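Local atomic coordinates of coenzyme F420-dependent N(5),N(10)-methenyltetrahydromethanopterin reductase-related protein (Desulfurobacterium thermolithotrophum DSM 11699, PDB entry 6HUZ), a protein that binds the iron-guanylylpyridinol cofactor of [Fe]-hydrogenase and, as a bacterial paralog of that enzyme, uses tetrahydrofolate derivatives as substrates. Residues Ala217-Lys222 against Pro282-Ala287. Sequence-based numbering, arbitrary orientation.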
loop_
_atom_site.group_PDB
_atom_site.type_symbol
_atom_site.label_atom_id
_atom_site.label_comp_id
_atom_site.label_asym_id
_atom_site.label_seq_id
_atom_site.Cartn_x
_atom_site.Cartn_y
_atom_site.Cartn_z
ATOM N N ALA A 217 2.216 3.319 8.678
ATOM C CA ALA A 217 1.701 2.068 9.264
ATOM C C ALA A 217 2.217 1.917 10.676
ATOM O O ALA A 217 1.495 1.410 11.538
ATOM C CB ALA A 217 2.136 0.871 8.442
ATOM N N ILE A 218 3.462 2.331 10.924
ATOM C CA ILE A 218 3.998 2.205 12.281
ATOM C C ILE A 218 3.299 3.253 13.151
ATOM O O ILE A 218 2.976 2.969 14.298
ATOM C CB ILE A 218 5.525 2.364 12.300
ATOM C CG1 ILE A 218 6.190 1.274 11.422
ATOM C CG2 ILE A 218 6.049 2.309 13.740
ATOM C CD1 ILE A 218 5.788 -0.162 11.764
ATOM N N GLU A 219 3.040 4.434 12.604
ATOM C CA GLU A 219 2.352 5.448 13.389
ATOM C C GLU A 219 0.958 4.921 13.784
ATOM O O GLU A 219 0.567 5.036 14.938
ATOM C CB GLU A 219 2.243 6.765 12.614
ATOM C CG GLU A 219 1.597 7.865 13.446
ATOM C CD GLU A 219 1.842 9.270 12.932
ATOM O OE1 GLU A 219 0.845 9.991 12.704
ATOM O OE2 GLU A 219 3.025 9.654 12.761
ATOM N N TYR A 220 0.238 4.305 12.841
ATOM C CA TYR A 220 -1.092 3.760 13.108
ATOM C C TYR A 220 -0.992 2.594 14.106
ATOM O O TYR A 220 -1.861 2.422 14.948
ATOM C CB TYR A 220 -1.770 3.341 11.785
ATOM C CG TYR A 220 -2.907 2.388 12.002
ATOM C CD1 TYR A 220 -4.070 2.798 12.652
ATOM C CD2 TYR A 220 -2.816 1.060 11.595
ATOM C CE1 TYR A 220 -5.111 1.911 12.896
ATOM C CE2 TYR A 220 -3.850 0.156 11.852
ATOM C CZ TYR A 220 -4.993 0.588 12.503
ATOM O OH TYR A 220 -6.006 -0.298 12.769
ATOM N N TYR A 221 0.058 1.796 14.024
ATOM C CA TYR A 221 0.232 0.696 14.967
ATOM C C TYR A 221 0.403 1.272 16.389
ATOM O O TYR A 221 -0.191 0.754 17.342
ATOM C CB TYR A 221 1.486 -0.128 14.569
ATOM C CG TYR A 221 2.023 -0.977 15.688
ATOM C CD1 TYR A 221 1.538 -2.253 15.911
ATOM C CD2 TYR A 221 3.020 -0.503 16.531
ATOM C CE1 TYR A 221 2.019 -3.040 16.947
ATOM C CE2 TYR A 221 3.505 -1.278 17.576
ATOM C CZ TYR A 221 2.994 -2.544 17.786
ATOM O OH TYR A 221 3.463 -3.338 18.800
ATOM N N LYS A 222 1.224 2.337 16.548
ATOM C CA LYS A 222 1.423 2.929 17.899
ATOM C C LYS A 222 0.109 3.518 18.460
ATOM O O LYS A 222 -0.177 3.351 19.644
ATOM C CB LYS A 222 2.528 3.994 17.862
ATOM C CG LYS A 222 3.936 3.392 17.853
ATOM C CD LYS A 222 4.914 4.224 17.048
ATOM C CE LYS A 222 5.100 5.620 17.578
ATOM N NZ LYS A 222 5.270 6.595 16.476
ATOM N N PRO A 282 2.824 12.730 14.176
ATOM C CA PRO A 282 3.321 13.703 13.168
ATOM C C PRO A 282 2.818 13.489 11.740
ATOM O O PRO A 282 2.422 14.439 11.092
ATOM C CB PRO A 282 4.840 13.501 13.193
ATOM C CG PRO A 282 5.069 12.251 13.965
ATOM C CD PRO A 282 3.939 12.083 14.890
ATOM N N LEU A 283 2.870 12.259 11.237
ATOM C CA LEU A 283 2.399 12.014 9.877
ATOM C C LEU A 283 0.899 12.214 9.721
ATOM O O LEU A 283 0.483 12.784 8.722
ATOM C CB LEU A 283 2.784 10.602 9.415
ATOM C CG LEU A 283 4.267 10.378 9.136
ATOM C CD1 LEU A 283 4.539 8.921 8.820
ATOM C CD2 LEU A 283 4.764 11.264 8.003
ATOM N N THR A 284 0.071 11.772 10.691
ATOM C CA THR A 284 -1.389 11.945 10.540
ATOM C C THR A 284 -1.694 13.432 10.408
ATOM O O THR A 284 -2.382 13.898 9.475
ATOM C CB THR A 284 -2.143 11.401 11.772
ATOM O OG1 THR A 284 -1.743 10.065 12.065
ATOM C CG2 THR A 284 -3.657 11.437 11.584
ATOM N N VAL A 285 -1.137 14.195 11.342
ATOM C CA VAL A 285 -1.350 15.639 11.331
ATOM C C VAL A 285 -0.825 16.287 10.041
ATOM O O VAL A 285 -1.500 17.139 9.455
ATOM C CB VAL A 285 -0.701 16.222 12.595
ATOM C CG1 VAL A 285 -0.354 17.675 12.399
ATOM C CG2 VAL A 285 -1.617 16.035 13.803
ATOM N N THR A 286 0.365 15.882 9.595
ATOM C CA THR A 286 0.936 16.438 8.380
ATOM C C THR A 286 0.072 16.046 7.183
ATOM O O THR A 286 -0.164 16.869 6.307
ATOM C CB THR A 286 2.398 15.979 8.214
ATOM O OG1 THR A 286 3.163 16.526 9.282
ATOM C CG2 THR A 286 3.030 16.470 6.918
ATOM N N ALA A 287 -0.375 14.787 7.119
ATOM C CA ALA A 287 -1.203 14.334 6.004
ATOM C C ALA A 287 -2.539 15.054 5.996
ATOM O O ALA A 287 -3.009 15.475 4.941
ATOM C CB ALA A 287 -1.410 12.820 6.082
#
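The carboxylate of Glu-219 reaches across from helix 207-228 and grips the first turn of helix 282-292 with three hydrogen bonds. Two come from backbone amides. Leu-283 N meets Glu-219 OE2 at 3.0 Å on that oxygen's syn lone pair. Thr-284 N lies 2.8 Å from Glu-219 OE1, on the syn side but 28° out of the carboxylate plane. The third is from Thr-284 OG1: the hydroxyl approaches Glu-219 OE1 on that oxygen's anti lone pair, 2.7 Å away, so that OE1 accepts two bonds from one residue. Amides in a first helical turn have no carbonyl of a preceding turn to bind, and the forked carboxylate satisfies two successive ones. The anion also lies at the positive end of the helix dipole, which would probably stabilise its charge.

Glutamate suits this place for its length: with CG anti to the backbone N (chi1 -177°) and the chain extended beyond it, the carboxylate spans the gap between short segments whose axes come no closer than 9.8 Å. Thr-284 supplies a hydroxyl beside its own amide, and its OG1 is also hydrogen-bonded to Gln-281 NE2.

Van der Waals contacts gather round Glu-219 OE2. Pro-282, which needs no amide partner at a helix start, sets its CD 3.4 Å from Glu-219 OE2, and Leu-283 CB lies 3.5 Å from Glu-219 OE2.

The segments cross at -115° in the largely helical, strand-free H2-forming dehydrogenase family region, the Thr-284 side chain about 10 Å from bound methenyltetrahydrofolate. Tyr-220 packs on helix 232-262, whereas Leu-283 meets Thr-286 of the second subunit, placing this buried joint at the dimer interface.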